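Local coordinates for protein putative peptidase (Bacteroides fragilis, PDB 5DYN) that probably cleaves peptide bonds as a clostripain-family cysteine protease that activates the B. fragilis toxin, at residues F29-F34 and P61-Q66. Residues are numbered along the deposited sequence; the frame is centred on the assembly and turned at random.
With NA (sodium ion), chain J; NA (sodium ion), chain E.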
loop_
_atom_site.group_PDB
_atom_site.type_symbol
_atom_site.label_atom_id
_atom_site.label_comp_id
_atom_site.label_asym_id
_atom_site.label_seq_id
_atom_site.Cartn_x
_atom_site.Cartn_y
_atom_site.Cartn_z
ATOM N N PHE B 29 2.507 4.212 -4.424
ATOM C CA PHE B 29 3.019 2.852 -4.329
ATOM C C PHE B 29 3.463 2.545 -2.901
ATOM O O PHE B 29 4.457 3.088 -2.417
ATOM C CB PHE B 29 4.178 2.646 -5.312
ATOM C CG PHE B 29 4.804 1.278 -5.248
ATOM C CD1 PHE B 29 4.054 0.164 -4.896
ATOM C CD2 PHE B 29 6.150 1.109 -5.531
ATOM C CE1 PHE B 29 4.634 -1.087 -4.831
ATOM C CE2 PHE B 29 6.735 -0.140 -5.468
ATOM C CZ PHE B 29 5.975 -1.241 -5.118
ATOM N N PHE B 30 2.717 1.669 -2.234
ATOM C CA PHE B 30 3.075 1.210 -0.898
ATOM C C PHE B 30 3.812 -0.122 -0.950
ATOM O O PHE B 30 3.191 -1.187 -0.949
ATOM C CB PHE B 30 1.832 1.073 -0.016
ATOM C CG PHE B 30 1.352 2.371 0.562
ATOM C CD1 PHE B 30 0.569 3.231 -0.186
ATOM C CD2 PHE B 30 1.680 2.728 1.859
ATOM C CE1 PHE B 30 0.125 4.425 0.345
ATOM C CE2 PHE B 30 1.240 3.923 2.396
ATOM C CZ PHE B 30 0.462 4.772 1.637
ATOM N N ASP B 31 5.137 -0.061 -1.000
ATOM C CA ASP B 31 5.955 -1.256 -0.852
ATOM C C ASP B 31 5.967 -1.640 0.622
ATOM O O ASP B 31 6.995 -1.541 1.294
ATOM C CB ASP B 31 7.377 -1.019 -1.364
ATOM C CG ASP B 31 8.057 -2.298 -1.810
ATOM O OD1 ASP B 31 7.503 -3.390 -1.550
ATOM O OD2 ASP B 31 9.151 -2.214 -2.410
ATOM N N ALA B 32 4.806 -2.060 1.119
ATOM C CA ALA B 32 4.610 -2.333 2.536
ATOM C C ALA B 32 3.415 -3.262 2.726
ATOM O O ALA B 32 2.573 -3.389 1.839
ATOM C CB ALA B 32 4.409 -1.037 3.305
ATOM N N CYS B 33 3.343 -3.902 3.889
ATOM C CA CYS B 33 2.321 -4.911 4.153
ATOM C C CYS B 33 0.912 -4.342 4.280
ATOM O O CYS B 33 0.721 -3.251 4.809
ATOM C CB CYS B 33 2.661 -5.680 5.431
ATOM S SG CYS B 33 3.777 -7.075 5.188
ATOM N N PHE B 34 -0.062 -5.093 3.769
ATOM C CA PHE B 34 -1.475 -4.900 4.102
ATOM C C PHE B 34 -2.076 -3.561 3.677
ATOM O O PHE B 34 -3.156 -3.204 4.139
ATOM C CB PHE B 34 -1.674 -5.053 5.615
ATOM C CG PHE B 34 -1.289 -6.403 6.159
ATOM C CD1 PHE B 34 -1.789 -7.568 5.598
ATOM C CD2 PHE B 34 -0.442 -6.503 7.255
ATOM C CE1 PHE B 34 -1.445 -8.811 6.115
ATOM C CE2 PHE B 34 -0.092 -7.740 7.775
ATOM C CZ PHE B 34 -0.597 -8.893 7.206
ATOM N N PRO B 61 12.286 -8.608 0.552
ATOM C CA PRO B 61 13.060 -7.933 -0.498
ATOM C C PRO B 61 12.252 -6.903 -1.292
ATOM O O PRO B 61 12.833 -6.149 -2.070
ATOM C CB PRO B 61 13.506 -9.089 -1.406
ATOM C CG PRO B 61 12.589 -10.221 -1.078
ATOM C CD PRO B 61 12.299 -10.070 0.377
ATOM N N GLY B 62 10.936 -6.882 -1.105
ATOM C CA GLY B 62 10.088 -5.867 -1.704
ATOM C C GLY B 62 10.090 -5.835 -3.220
ATOM O O GLY B 62 10.176 -6.869 -3.879
ATOM N N ALA B 63 9.992 -4.635 -3.778
ATOM C CA ALA B 63 9.943 -4.472 -5.223
ATOM C C ALA B 63 11.294 -4.749 -5.879
ATOM O O ALA B 63 12.343 -4.460 -5.301
ATOM C CB ALA B 63 9.468 -3.067 -5.575
ATOM N N PRO B 64 11.267 -5.330 -7.090
ATOM C CA PRO B 64 12.456 -5.407 -7.944
ATOM C C PRO B 64 12.719 -4.046 -8.568
ATOM O O PRO B 64 12.383 -3.818 -9.730
ATOM C CB PRO B 64 12.067 -6.444 -8.999
ATOM C CG PRO B 64 10.582 -6.325 -9.091
ATOM C CD PRO B 64 10.107 -6.006 -7.698
ATOM N N TYR B 65 13.315 -3.147 -7.793
ATOM C CA TYR B 65 13.469 -1.758 -8.212
ATOM C C TYR B 65 14.364 -1.592 -9.438
ATOM O O TYR B 65 14.468 -0.496 -9.984
ATOM C CB TYR B 65 14.004 -0.914 -7.050
ATOM C CG TYR B 65 12.972 -0.664 -5.972
ATOM C CD1 TYR B 65 11.974 0.288 -6.149
ATOM C CD2 TYR B 65 12.989 -1.380 -4.782
ATOM C CE1 TYR B 65 11.022 0.518 -5.174
ATOM C CE2 TYR B 65 12.040 -1.155 -3.799
ATOM C CZ TYR B 65 11.060 -0.204 -4.001
ATOM O OH TYR B 65 10.112 0.026 -3.028
ATOM N N GLN B 66 15.002 -2.672 -9.878
ATOM C CA GLN B 66 15.765 -2.624 -11.117
ATOM C C GLN B 66 14.812 -2.552 -12.310
ATOM O O GLN B 66 15.166 -2.028 -13.365
ATOM C CB GLN B 66 16.700 -3.831 -11.241
ATOM C CG GLN B 66 16.009 -5.182 -11.254
ATOM C CD GLN B 66 15.931 -5.814 -9.879
ATOM O OE1 GLN B 66 15.876 -5.123 -8.864
ATOM N NE2 GLN B 66 15.929 -7.140 -9.842
HETATM NA NA NA J . -4.905 -5.201 3.754
HETATM NA NA NA E . 14.213 -5.391 -3.796
HETATM O O HOH W 1 15.698 -7.369 -3.161
#
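D31 reaches from strand 25-31 to A63 and Y65, where a loop leads into helix 65-72. This chain is the C-terminal part of the protease, of the clostripain family, with a clan CD, caspase-like fold. Within this chain the strand is the outermost of the central sheet; another chain adds a parallel strand at F29 to D31. The D31 side chain is extended, with CG anti to the backbone N (chi1 -154°), which carries the carboxylate across to the loop. CB of D31 lies 3.4 Å from OH of Y65, and CG of D31 lies 3.3 Å from the same OH. OD1 passes 3.6 Å from CA of G62 and is hydrogen-bonded to Y86 of helix 78-92. OD2 takes two bonds. A63 N donates to the syn lone pair of D31 OD2 at 2.9 Å (N-H...O 156°). OH of Y65 gives OD2 of D31 a second bond, a weak one, at 2.5 Å. The carboxylate and the tyrosine ring are turned 52° apart.

A63 CB sits over one face of the Y65 ring near its rim. The same methyl meets the edge of the F29 ring, 4.0 Å from CZ, in an apolar contact. A sodium ion is bound by the backbone carbonyls of P61 and A63. D35 and E38 of the other chain also bind it, so the loop belongs to the interface. The ion lies 2.3 Å from P61 O and 2.6 Å from A63 O.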